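Local atomic coordinates of Keto/oxoacid ferredoxin oxidoreductase, gamma subunit (Geobacter sulfurreducens, PDB entry 3ON3), a protein that probably serves as the gamma subunit of a ferredoxin-dependent oxidoreductase that oxidises 2-oxoacids, acting on the oxo group of the donor. Residues B[118-123]-B[175-180]. Sequence-based numbering, arbitrary orientation.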
loop_
_atom_site.group_PDB
_atom_site.type_symbol
_atom_site.label_atom_id
_atom_site.label_comp_id
_atom_site.label_asym_id
_atom_site.label_seq_id
_atom_site.Cartn_x
_atom_site.Cartn_y
_atom_site.Cartn_z
ATOM N N ILE B 118 -13.115 -14.930 7.609
ATOM C CA ILE B 118 -14.075 -13.980 7.068
ATOM C C ILE B 118 -15.293 -13.881 7.982
ATOM O O ILE B 118 -15.813 -12.802 8.236
ATOM C CB ILE B 118 -14.489 -14.359 5.618
ATOM C CG1 ILE B 118 -13.480 -13.796 4.612
ATOM C CG2 ILE B 118 -15.820 -13.755 5.285
ATOM C CD1 ILE B 118 -12.789 -14.814 3.773
ATOM N N ASN B 119 -15.718 -15.023 8.500
ATOM C CA ASN B 119 -16.922 -15.104 9.298
ATOM C C ASN B 119 -16.695 -14.612 10.714
ATOM O O ASN B 119 -17.613 -14.124 11.368
ATOM C CB ASN B 119 -17.418 -16.538 9.326
ATOM C CG ASN B 119 -18.912 -16.620 9.402
ATOM O OD1 ASN B 119 -19.479 -16.771 10.485
ATOM N ND2 ASN B 119 -19.569 -16.504 8.253
ATOM N N THR B 120 -15.467 -14.757 11.193
ATOM C CA THR B 120 -15.081 -14.114 12.439
ATOM C C THR B 120 -15.331 -12.611 12.293
ATOM O O THR B 120 -16.061 -12.015 13.085
ATOM C CB THR B 120 -13.601 -14.368 12.789
ATOM O OG1 THR B 120 -13.412 -15.755 13.123
ATOM C CG2 THR B 120 -13.182 -13.497 13.974
ATOM N N ALA B 121 -14.740 -12.008 11.262
ATOM C CA ALA B 121 -14.921 -10.586 11.006
ATOM C C ALA B 121 -16.399 -10.240 10.900
ATOM O O ALA B 121 -16.869 -9.273 11.514
ATOM C CB ALA B 121 -14.186 -10.178 9.717
ATOM N N LYS B 122 -17.131 -11.035 10.120
ATOM C CA LYS B 122 -18.529 -10.732 9.821
ATOM C C LYS B 122 -19.471 -10.922 11.016
ATOM O O LYS B 122 -20.302 -10.065 11.293
ATOM C CB LYS B 122 -19.029 -11.527 8.605
ATOM C CG LYS B 122 -20.406 -11.061 8.105
ATOM C CD LYS B 122 -21.237 -12.146 7.410
ATOM C CE LYS B 122 -22.693 -11.664 7.242
ATOM N NZ LYS B 122 -23.673 -12.697 6.754
ATOM N N ASN B 123 -19.338 -12.033 11.729
ATOM C CA ASN B 123 -20.307 -12.378 12.774
ATOM C C ASN B 123 -19.883 -12.057 14.205
ATOM O O ASN B 123 -20.698 -11.645 15.021
ATOM C CB ASN B 123 -20.700 -13.853 12.667
ATOM C CG ASN B 123 -21.679 -14.106 11.539
ATOM O OD1 ASN B 123 -22.789 -13.571 11.533
ATOM N ND2 ASN B 123 -21.273 -14.923 10.578
ATOM N N PHE B 175 -5.806 -13.150 16.231
ATOM C CA PHE B 175 -4.681 -13.578 17.045
ATOM C C PHE B 175 -5.037 -14.804 17.873
ATOM O O PHE B 175 -4.332 -15.808 17.837
ATOM C CB PHE B 175 -4.278 -12.428 17.971
ATOM C CG PHE B 175 -3.013 -12.661 18.737
ATOM C CD1 PHE B 175 -1.781 -12.335 18.178
ATOM C CD2 PHE B 175 -3.056 -13.138 20.041
ATOM C CE1 PHE B 175 -0.613 -12.507 18.891
ATOM C CE2 PHE B 175 -1.884 -13.308 20.774
ATOM C CZ PHE B 175 -0.662 -12.992 20.200
ATOM N N GLU B 176 -6.143 -14.724 18.603
ATOM C CA GLU B 176 -6.546 -15.807 19.494
ATOM C C GLU B 176 -6.861 -17.090 18.717
ATOM O O GLU B 176 -6.356 -18.161 19.055
ATOM C CB GLU B 176 -7.784 -15.423 20.294
ATOM C CG GLU B 176 -7.634 -14.246 21.215
ATOM C CD GLU B 176 -8.950 -13.845 21.826
ATOM O OE1 GLU B 176 -10.004 -14.235 21.278
ATOM O OE2 GLU B 176 -8.934 -13.133 22.843
ATOM N N LYS B 177 -7.713 -16.971 17.701
ATOM C CA LYS B 177 -8.206 -18.133 16.955
ATOM C C LYS B 177 -7.111 -18.864 16.180
ATOM O O LYS B 177 -7.114 -20.086 16.121
ATOM C CB LYS B 177 -9.343 -17.756 16.008
ATOM C CG LYS B 177 -10.625 -17.317 16.689
ATOM C CD LYS B 177 -11.757 -17.302 15.678
ATOM C CE LYS B 177 -13.053 -16.813 16.271
ATOM N NZ LYS B 177 -14.201 -17.213 15.403
ATOM N N ALA B 178 -6.178 -18.126 15.590
ATOM C CA ALA B 178 -5.040 -18.774 14.945
ATOM C C ALA B 178 -4.255 -19.660 15.922
ATOM O O ALA B 178 -3.851 -20.769 15.576
ATOM C CB ALA B 178 -4.121 -17.754 14.327
ATOM N N LEU B 179 -4.027 -19.158 17.133
ATOM C CA LEU B 179 -3.270 -19.905 18.118
ATOM C C LEU B 179 -4.018 -21.191 18.452
ATOM O O LEU B 179 -3.418 -22.238 18.524
ATOM C CB LEU B 179 -2.993 -19.065 19.379
ATOM C CG LEU B 179 -1.966 -17.947 19.137
ATOM C CD1 LEU B 179 -1.797 -17.047 20.369
ATOM C CD2 LEU B 179 -0.607 -18.487 18.654
ATOM N N ALA B 180 -5.336 -21.100 18.617
ATOM C CA ALA B 180 -6.127 -22.247 19.029
ATOM C C ALA B 180 -6.413 -23.210 17.868
ATOM O O ALA B 180 -6.622 -24.393 18.091
ATOM C CB ALA B 180 -7.421 -21.792 19.698
#
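A single side-chain hydrogen bond, between Thr120 and Lys177, joins helix 117-125 to the C-terminal helix 164-181 beside strand 111-115, the outermost strand at one end of the chain's mixed sheet. That these segments do not pack closely is seen from the spacing: the closest CA atoms, those of Thr120 and Lys177, lie 9.2 Å apart, and only 83 Å² is buried, all of it on these two residues. The two residues point their CB atoms at each other and meet tip to tip. Lys177 spans the gap because its chain runs extended beyond CG, and its NZ donates a hydrogen bond to Thr120 OG1 at 2.8 Å. The methylenes follow the ammonium in: Lys177 CE lies 3.3 Å from Thr120 OG1, with the methyl Thr120 CG2 only grazing CE at 4.0 Å. With chi1 at -69°, the threonine holds OG1 beside its own backbone N, where the hydroxyl also bonds to Asn116 O, one turn earlier. Around the same ammonium, Asp124 OD2 forms a salt bridge and Asn116 OD1 a weak hydrogen bond, while Phe115 of strand 111-115 touches both Thr120 and Lys177. A methionine in place of Lys177 would probably cost Asp124 this cationic partner and Thr120 OG1 this donor. Since the hydroxyl accepts from Lys177 and is also bonded to Asn116 O, it most likely donates to that carbonyl, which would fix its rotation while its oxygen accepts from the ammonium; the nearby carboxylate probably favours the charged lysine.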